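Local coordinates for LPG0439 HIT-related domain-containing protein (Legionella pneumophila subsp. pneumophila, PDB 5L0L) that is of unknown function but carries a HIT-related domain and probably belongs, as part of a longer membrane protein, among the HIT-like proteins, at residues L56-G59 with D60-L63; P70-V73 with S74-R77; S108-K111 with G112-V115; E201-G204 with D205-K208. All coordinates share one frame; numbering follows the deposited sequence.

Contact 1 of 4, residues L56-G59 with D60-L63; sequences LNEG and DSTL
The carbonyl oxygen Glu58 O is gripped twice by one residue, Ser61. The amide Ser61 N donates to Glu58 O at 2.9 Å along a nearly straight path (161° at the hydrogen), and the hydroxyl Ser61 OG adds a longer bond of 3.2 Å to the same Glu58 O. The hydroxyl reaches back because OG stands beside its own backbone N (chi1 -57°), which sends it along the same side of the chain as that amide. Both donors lie somewhat tilted from the carbonyl plane. The chain here makes a type II' beta turn from Glu58 to Ser61 at the end of strand 51-58, with Gly59 supplying the positive phi (55°) of the first corner. Just before the turn lies a classic beta bulge, in which Leu56 and Asn57 both face His36 of the neighbouring strand 35-41. Beyond the turn the returning chain is held by side chains: the amide Asn57 ND2 makes a weak, strongly bent bond of 3.0 Å to Ser61 O. The methyl Leu63 CD2 makes an apolar contact with Leu56 CB at 3.8 Å and lies 3.5 Å from the carbonyl oxygen Leu56 O. Farther from the turn, a water lies within hydrogen-bonding distance of both Leu56 O and Leu63 O.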
loop_
_atom_site.group_PDB
_atom_site.type_symbol
_atom_site.label_atom_id
_atom_site.label_comp_id
_atom_site.label_asym_id
_atom_site.label_seq_id
_atom_site.Cartn_x
_atom_site.Cartn_y
_atom_site.Cartn_z
ATOM N N LEU A 56 12.104 -5.779 10.482
ATOM C CA LEU A 56 13.443 -5.916 11.040
ATOM C C LEU A 56 13.959 -7.351 10.913
ATOM O O LEU A 56 14.984 -7.591 10.297
ATOM C CB LEU A 56 13.446 -5.491 12.522
ATOM C CG LEU A 56 13.078 -4.047 12.822
ATOM C CD1 LEU A 56 12.696 -3.847 14.300
ATOM C CD2 LEU A 56 14.237 -3.150 12.437
ATOM N N ASN A 57 13.238 -8.276 11.517
ATOM C CA ASN A 57 13.677 -9.669 11.616
ATOM C C ASN A 57 12.618 -10.540 12.259
ATOM O O ASN A 57 11.626 -10.052 12.803
ATOM C CB ASN A 57 14.969 -9.753 12.460
ATOM C CG ASN A 57 14.734 -9.415 13.915
ATOM O OD1 ASN A 57 14.248 -8.340 14.253
ATOM N ND2 ASN A 57 15.095 -10.327 14.793
ATOM N N GLU A 58 12.888 -11.845 12.248
ATOM C CA GLU A 58 12.032 -12.848 12.857
ATOM C C GLU A 58 12.827 -13.486 14.010
ATOM O O GLU A 58 14.023 -13.735 13.859
ATOM C CB GLU A 58 11.647 -13.879 11.788
ATOM C CG GLU A 58 11.033 -15.155 12.303
ATOM C CD GLU A 58 12.064 -16.176 12.772
ATOM O OE1 GLU A 58 13.074 -16.380 12.043
ATOM O OE2 GLU A 58 11.858 -16.763 13.864
ATOM N N GLY A 59 12.175 -13.732 15.144
ATOM C CA GLY A 59 12.812 -14.415 16.284
ATOM C C GLY A 59 14.085 -13.683 16.685
ATOM O O GLY A 59 14.046 -12.478 16.935
ATOM N N ASP A 60 15.206 -14.401 16.671
ATOM C CA ASP A 60 16.533 -13.855 16.975
ATOM C C ASP A 60 17.442 -13.713 15.756
ATOM O O ASP A 60 18.651 -13.516 15.913
ATOM C CB ASP A 60 17.227 -14.753 18.023
ATOM C CG ASP A 60 16.692 -14.531 19.417
ATOM O OD1 ASP A 60 15.818 -13.649 19.595
ATOM O OD2 ASP A 60 17.151 -15.232 20.343
ATOM N N SER A 61 16.880 -13.776 14.546
ATOM C CA SER A 61 17.683 -13.639 13.329
ATOM C C SER A 61 18.285 -12.252 13.242
ATOM O O SER A 61 17.803 -11.321 13.890
ATOM C CB SER A 61 16.836 -13.919 12.099
ATOM O OG SER A 61 16.278 -15.214 12.227
ATOM N N THR A 62 19.340 -12.113 12.448
ATOM C CA THR A 62 19.963 -10.815 12.258
ATOM C C THR A 62 19.096 -9.942 11.345
ATOM O O THR A 62 18.305 -10.465 10.530
ATOM C CB THR A 62 21.327 -10.947 11.578
ATOM O OG1 THR A 62 21.139 -11.610 10.327
ATOM C CG2 THR A 62 22.307 -11.740 12.455
ATOM N N LEU A 63 19.289 -8.630 11.434
ATOM C CA LEU A 63 18.616 -7.713 10.507
ATOM C C LEU A 63 19.073 -8.000 9.088
ATOM O O LEU A 63 18.256 -7.992 8.181
ATOM C CB LEU A 63 18.859 -6.241 10.853
ATOM C CG LEU A 63 18.446 -5.716 12.239
ATOM C CD1 LEU A 63 18.359 -4.199 12.227
ATOM C CD2 LEU A 63 17.151 -6.306 12.734
HETATM O O HOH W 1 16.141 -6.130 8.341
#

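Contact 2 of 4, residues P70-V73 with S74-R77; sequences PYTV and SEQR
A capping box opens helix 73-92, with Thr72 at the N-cap position and Glu75 three residues on. Each side chain serves the backbone of the other: Glu75 N donates to Thr72 OG1 at 3.2 Å, and Thr72 N donates to Glu75 OE1 at 3.0 Å. The second bond is the straighter of the pair (168° at the hydrogen), although the amide meets the carboxylate on its anti side and about 33° out of its plane. Thr72 brings its hydroxyl over the helix start by setting OG1 between backbone N and carbonyl carbon (chi1 70°), while the glutamate chain runs extended beyond CG and crosses the threonine obliquely. The first helical turn is closed by Gln76 N, which gives a bond of 3.0 Å to Thr72 O, and by Arg77 N, which donates to Val73 O. The carboxylate has further partners: Glu75 OE2 forms a salt bridge with Arg69 and accepts from the hydroxyl of Tyr55, so the cap is tied to the loop before it and to strand 51-58. Toward the second subunit, Ser74 OG bonds to Glu202 of that subunit, and Val73 packs on its Tyr193, placing the helix start at the dimer interface. Tyr71, whose hydroxyl bonds to Ala66 O, turns its ring edge to the same carboxylate, with Tyr71 CD1 3.5 Å from Glu75 OE1 in the plane of the ring.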
loop_
_atom_site.group_PDB
_atom_site.type_symbol
_atom_site.label_atom_id
_atom_site.label_comp_id
_atom_site.label_asym_id
_atom_site.label_seq_id
_atom_site.Cartn_x
_atom_site.Cartn_y
_atom_site.Cartn_z
ATOM N N PRO A 70 13.511 -13.082 -1.107
ATOM C CA PRO A 70 12.069 -13.160 -1.051
ATOM C C PRO A 70 11.549 -13.114 0.379
ATOM O O PRO A 70 12.200 -13.642 1.322
ATOM C CB PRO A 70 11.755 -14.560 -1.657
ATOM C CG PRO A 70 12.948 -14.886 -2.502
ATOM C CD PRO A 70 14.103 -14.296 -1.742
ATOM N N TYR A 71 10.362 -12.542 0.519
ATOM C CA TYR A 71 9.681 -12.481 1.800
ATOM C C TYR A 71 8.538 -13.478 1.775
ATOM O O TYR A 71 7.860 -13.658 0.765
ATOM C CB TYR A 71 9.213 -11.025 2.141
ATOM C CG TYR A 71 10.413 -10.133 2.249
ATOM C CD1 TYR A 71 11.289 -10.251 3.322
ATOM C CD2 TYR A 71 10.728 -9.239 1.242
ATOM C CE1 TYR A 71 12.446 -9.498 3.385
ATOM C CE2 TYR A 71 11.857 -8.475 1.301
ATOM C CZ TYR A 71 12.730 -8.623 2.352
ATOM O OH TYR A 71 13.871 -7.865 2.377
ATOM N N THR A 72 8.320 -14.089 2.923
ATOM C CA THR A 72 7.265 -15.074 3.080
ATOM C C THR A 72 5.943 -14.366 3.233
ATOM O O THR A 72 5.892 -13.183 3.576
ATOM C CB THR A 72 7.498 -15.968 4.314
ATOM O OG1 THR A 72 7.300 -15.227 5.522
ATOM C CG2 THR A 72 8.908 -16.549 4.304
ATOM N N VAL A 73 4.873 -15.118 3.015
ATOM C CA VAL A 73 3.544 -14.576 3.234
ATOM C C VAL A 73 3.343 -14.100 4.687
ATOM O O VAL A 73 2.695 -13.071 4.896
ATOM C CB VAL A 73 2.430 -15.535 2.778
ATOM C CG1 VAL A 73 2.350 -16.788 3.643
ATOM C CG2 VAL A 73 1.097 -14.821 2.766
ATOM N N SER A 74 3.900 -14.803 5.682
ATOM C CA SER A 74 3.773 -14.322 7.073
ATOM C C SER A 74 4.453 -12.964 7.288
ATOM O O SER A 74 3.933 -12.127 8.029
ATOM C CB SER A 74 4.388 -15.276 8.074
ATOM O OG SER A 74 3.878 -16.568 7.840
ATOM N N GLU A 75 5.618 -12.793 6.681
ATOM C CA GLU A 75 6.363 -11.536 6.788
ATOM C C GLU A 75 5.580 -10.391 6.158
ATOM O O GLU A 75 5.443 -9.317 6.758
ATOM C CB GLU A 75 7.776 -11.688 6.169
ATOM C CG GLU A 75 8.684 -12.605 6.999
ATOM C CD GLU A 75 9.972 -13.057 6.326
ATOM O OE1 GLU A 75 10.077 -13.051 5.076
ATOM O OE2 GLU A 75 10.903 -13.412 7.071
ATOM N N GLN A 76 5.064 -10.622 4.955
ATOM C CA GLN A 76 4.230 -9.628 4.281
ATOM C C GLN A 76 2.948 -9.332 5.057
ATOM O O GLN A 76 2.510 -8.166 5.196
ATOM C CB GLN A 76 3.910 -10.093 2.849
ATOM C CG GLN A 76 2.978 -9.145 2.084
ATOM C CD GLN A 76 3.697 -7.871 1.650
ATOM O OE1 GLN A 76 3.536 -6.766 2.257
ATOM N NE2 GLN A 76 4.513 -8.002 0.657
ATOM N N ARG A 77 2.318 -10.392 5.554
ATOM C CA ARG A 77 1.093 -10.229 6.296
ATOM C C ARG A 77 1.304 -9.374 7.554
ATOM O O ARG A 77 0.467 -8.538 7.889
ATOM C CB ARG A 77 0.509 -11.584 6.686
ATOM C CG ARG A 77 -0.930 -11.443 7.100
ATOM C CD ARG A 77 -1.446 -12.688 7.755
ATOM N NE ARG A 77 -2.875 -12.523 7.980
ATOM C CZ ARG A 77 -3.613 -13.379 8.660
ATOM N NH1 ARG A 77 -4.921 -13.149 8.791
ATOM N NH2 ARG A 77 -3.052 -14.450 9.187
#

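Contact 3 of 4, residues S108-K111 with G112-V115; sequences SFDK and GTGV
Asp110 N donates to Val115 O at 3.0 Å, a nearly straight bond (163° at the hydrogen) that joins the two arms of this hairpin. At the loop end the carboxylate of Asp110 takes over: Thr113 N donates to Asp110 OD1 at 3.2 Å, arriving from well above the carboxylate plane. The aspartate can reach across because its CG lies anti to the backbone N (chi1 -178°), which directs OD1 toward Thr113 N. The carbonyl oxygen Asp110 O receives weak, bent bonds from Thr113 N, Gly114 N and Val115 N, of which that from Gly114 N to Asp110 O is 2.7 Å long. Gly114 and Val115 both face Asp110, which makes a G1 beta bulge, and Gly114 has the positive phi (71°) expected at its first position. The hairpin links strands 107-110 and 115-118 of the small mixed sheet. The threonine hydroxyl sits beside the aspartate, Thr113 OG1 lying 3.4 Å from Asp110 CB, and the two side chains cross at about a right angle. One residue before Asp110, the ring of Phe109 approaches the returning backbone obliquely: Phe109 CD1 is 3.5 Å from Val115 O and Phe109 CE1 is 3.7 Å from Gly114 O. Phe109 CA also makes a CA-H...O contact with Val115 O. Gly114 O has a further partner in Lys2, and both Phe109 and Lys111 pack on Glu151 of the second subunit.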
loop_
_atom_site.group_PDB
_atom_site.type_symbol
_atom_site.label_atom_id
_atom_site.label_comp_id
_atom_site.label_asym_id
_atom_site.label_seq_id
_atom_site.Cartn_x
_atom_site.Cartn_y
_atom_site.Cartn_z
ATOM N N SER A 108 16.720 -2.453 -9.705
ATOM C CA SER A 108 17.306 -1.930 -10.933
ATOM C C SER A 108 17.099 -2.948 -12.080
ATOM O O SER A 108 16.638 -4.059 -11.855
ATOM C CB SER A 108 18.792 -1.587 -10.729
ATOM O OG SER A 108 19.489 -2.771 -10.387
ATOM N N PHE A 109 17.350 -2.500 -13.300
ATOM C CA PHE A 109 17.100 -3.280 -14.480
ATOM C C PHE A 109 18.281 -3.133 -15.447
ATOM O O PHE A 109 18.775 -2.038 -15.646
ATOM C CB PHE A 109 15.810 -2.820 -15.159
ATOM C CG PHE A 109 15.382 -3.692 -16.286
ATOM C CD1 PHE A 109 14.964 -4.997 -16.052
ATOM C CD2 PHE A 109 15.405 -3.217 -17.584
ATOM C CE1 PHE A 109 14.576 -5.819 -17.098
ATOM C CE2 PHE A 109 14.996 -4.035 -18.638
ATOM C CZ PHE A 109 14.594 -5.344 -18.393
ATOM N N ASP A 110 18.699 -4.250 -16.028
ATOM C CA ASP A 110 19.747 -4.274 -17.053
ATOM C C ASP A 110 19.063 -4.680 -18.355
ATOM O O ASP A 110 18.672 -5.805 -18.531
ATOM C CB ASP A 110 20.870 -5.228 -16.649
ATOM C CG ASP A 110 22.026 -5.257 -17.668
ATOM O OD1 ASP A 110 21.773 -5.106 -18.865
ATOM O OD2 ASP A 110 23.178 -5.505 -17.262
ATOM N N LYS A 111 18.868 -3.704 -19.224
ATOM C CA LYS A 111 18.174 -3.893 -20.486
ATOM C C LYS A 111 18.882 -4.930 -21.362
ATOM O O LYS A 111 18.228 -5.759 -21.982
ATOM C CB LYS A 111 18.091 -2.547 -21.215
ATOM C CG LYS A 111 17.462 -2.590 -22.598
ATOM C CD LYS A 111 16.043 -3.155 -22.590
ATOM C CE LYS A 111 15.241 -2.534 -23.716
ATOM N NZ LYS A 111 13.884 -3.139 -23.810
ATOM N N GLY A 112 20.213 -4.879 -21.384
ATOM C CA GLY A 112 21.027 -5.855 -22.138
ATOM C C GLY A 112 20.735 -7.306 -21.800
ATOM O O GLY A 112 20.581 -8.134 -22.689
ATOM N N THR A 113 20.645 -7.621 -20.512
ATOM C CA THR A 113 20.429 -8.994 -20.063
ATOM C C THR A 113 18.976 -9.313 -19.728
ATOM O O THR A 113 18.619 -10.476 -19.569
ATOM C CB THR A 113 21.298 -9.277 -18.828
ATOM O OG1 THR A 113 20.881 -8.430 -17.751
ATOM C CG2 THR A 113 22.758 -9.011 -19.148
ATOM N N GLY A 114 18.148 -8.286 -19.568
ATOM C CA GLY A 114 16.776 -8.464 -19.115
ATOM C C GLY A 114 16.612 -8.856 -17.648
ATOM O O GLY A 114 15.556 -9.363 -17.259
ATOM N N VAL A 115 17.640 -8.620 -16.834
ATOM C CA VAL A 115 17.640 -9.050 -15.455
ATOM C C VAL A 115 17.216 -7.880 -14.537
ATOM O O VAL A 115 17.696 -6.749 -14.681
ATOM C CB VAL A 115 19.029 -9.578 -15.031
ATOM C CG1 VAL A 115 19.088 -9.881 -13.539
ATOM C CG2 VAL A 115 19.414 -10.819 -15.842
#

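Contact 4 of 4, residues E201-G204 with D205-K208; sequences EEFG and DTLK
A tight helix-to-strand turn joins the end of helix 197-203, at Phe203, to strand 207-211, an outermost strand of the six-stranded antiparallel sheet. Its polar centre is the carbonyl oxygen Phe203 O, which accepts twice from Thr206. The hydroxyl Thr206 OG1 donates to Phe203 O at 2.7 Å, in the carbonyl plane and on a lone pair, whereas the amide Thr206 N, 2.9 Å from the same Phe203 O, comes in tilted from that plane. Thr206 puts its hydroxyl there by lodging OG1 between its backbone N and carbonyl carbon (chi1 63°). Together the residues from Phe203 to Thr206 form a type II' beta turn, and Gly204, the first residue to leave helical backbone angles, has the positive phi (53°) required at the first corner. The turn brings Leu207, the residue just after it, against Phe203. Leu207 lays its methyl CD1 over one face of the Phe203 ring in a CH-pi contact: Leu207 CD1 is 3.8 Å from the ring centroid and 3.4 Å from Phe203 CD1. Thr206 OG1 lies at the ring edge instead, close to its plane. The ring of Phe199, in the same helix, meets the Phe203 ring with planes at about 40°. The second subunit adds to this environment: Arg77 of that subunit packs on Phe203 and Thr206, and Glu202 of this chain forms a salt bridge with the same Arg77. Past the turn, Thr206 bonds by its backbone to Arg32 and Lys208 to Thr30, the first steps of the pairing with strand 25-31.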
loop_
_atom_site.group_PDB
_atom_site.type_symbol
_atom_site.label_atom_id
_atom_site.label_comp_id
_atom_site.label_asym_id
_atom_site.label_seq_id
_atom_site.Cartn_x
_atom_site.Cartn_y
_atom_site.Cartn_z
ATOM N N GLU A 201 -10.231 -5.337 20.445
ATOM C CA GLU A 201 -11.150 -6.181 19.664
ATOM C C GLU A 201 -10.605 -6.603 18.326
ATOM O O GLU A 201 -10.868 -7.720 17.887
ATOM C CB GLU A 201 -12.510 -5.510 19.513
ATOM C CG GLU A 201 -13.199 -5.433 20.872
ATOM C CD GLU A 201 -14.601 -4.859 20.841
ATOM O OE1 GLU A 201 -15.397 -5.269 19.950
ATOM O OE2 GLU A 201 -14.902 -4.026 21.748
ATOM N N GLU A 202 -9.825 -5.739 17.674
ATOM C CA GLU A 202 -9.348 -6.067 16.353
ATOM C C GLU A 202 -8.049 -6.852 16.388
ATOM O O GLU A 202 -7.875 -7.789 15.614
ATOM C CB GLU A 202 -9.210 -4.820 15.475
ATOM C CG GLU A 202 -8.783 -5.140 14.047
ATOM C CD GLU A 202 -9.703 -6.139 13.335
ATOM O OE1 GLU A 202 -9.185 -7.039 12.634
ATOM O OE2 GLU A 202 -10.933 -6.018 13.483
ATOM N N PHE A 203 -7.122 -6.447 17.242
ATOM C CA PHE A 203 -5.798 -7.042 17.251
ATOM C C PHE A 203 -5.620 -8.043 18.411
ATOM O O PHE A 203 -4.761 -8.936 18.334
ATOM C CB PHE A 203 -4.731 -5.945 17.228
ATOM C CG PHE A 203 -4.781 -5.095 15.971
ATOM C CD1 PHE A 203 -4.350 -5.619 14.751
ATOM C CD2 PHE A 203 -5.315 -3.805 15.999
ATOM C CE1 PHE A 203 -4.411 -4.844 13.591
ATOM C CE2 PHE A 203 -5.384 -3.042 14.844
ATOM C CZ PHE A 203 -4.935 -3.564 13.648
ATOM N N GLY A 204 -6.455 -7.932 19.445
ATOM C CA GLY A 204 -6.325 -8.788 20.624
ATOM C C GLY A 204 -4.904 -8.678 21.120
ATOM O O GLY A 204 -4.445 -7.600 21.417
ATOM N N ASP A 205 -4.206 -9.796 21.068
ATOM C CA ASP A 205 -2.882 -9.961 21.622
ATOM C C ASP A 205 -1.844 -10.077 20.506
ATOM O O ASP A 205 -0.643 -10.221 20.813
ATOM C CB ASP A 205 -2.882 -11.303 22.402
ATOM C CG ASP A 205 -2.288 -11.200 23.796
ATOM O OD1 ASP A 205 -1.282 -10.473 23.998
ATOM O OD2 ASP A 205 -2.833 -11.894 24.687
ATOM N N THR A 206 -2.297 -10.054 19.234
ATOM C CA THR A 206 -1.456 -10.407 18.087
ATOM C C THR A 206 -0.412 -9.339 17.768
ATOM O O THR A 206 0.615 -9.654 17.190
ATOM C CB THR A 206 -2.272 -10.715 16.816
ATOM O OG1 THR A 206 -3.009 -9.560 16.383
ATOM C CG2 THR A 206 -3.240 -11.884 17.066
ATOM N N LEU A 207 -0.675 -8.089 18.155
ATOM C CA LEU A 207 0.314 -7.008 18.024
ATOM C C LEU A 207 0.745 -6.508 19.394
ATOM O O LEU A 207 -0.109 -6.145 20.189
ATOM C CB LEU A 207 -0.280 -5.829 17.258
ATOM C CG LEU A 207 -0.747 -6.077 15.829
ATOM C CD1 LEU A 207 -1.090 -4.787 15.114
ATOM C CD2 LEU A 207 0.358 -6.785 15.083
ATOM N N LYS A 208 2.047 -6.489 19.645
ATOM C CA LYS A 208 2.620 -5.861 20.838
ATOM C C LYS A 208 3.454 -4.658 20.410
ATOM O O LYS A 208 4.389 -4.782 19.612
ATOM C CB LYS A 208 3.463 -6.856 21.620
ATOM C CG LYS A 208 2.563 -7.853 22.356
ATOM C CD LYS A 208 3.292 -9.083 22.893
ATOM C CE LYS A 208 2.296 -10.036 23.554
ATOM N NZ LYS A 208 2.777 -11.451 23.594
#

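Overall arrangement
All four contacts are short-range, each fixing a turn or a helix end, and they differ by where they sit. Contacts 1 and 3 are surface turns, contact 3 the farthest from the chain's centre; contacts 2 and 4 are partly buried. Contacts 1 and 4 belong to the same antiparallel sheet, and each has a carbonyl that accepts from both the amide and the hydroxyl of one residue, but contact 4 adds an aromatic face. Contacts 2 and 3 both use a carboxylate to accept backbone amides, at a helix start and in a hairpin loop. Contacts 2, 3 and 4 touch the second subunit; Glu202, in the 201-204 segment of contact 4, bonds across that interface to Ser74 of contact 2 in the second subunit.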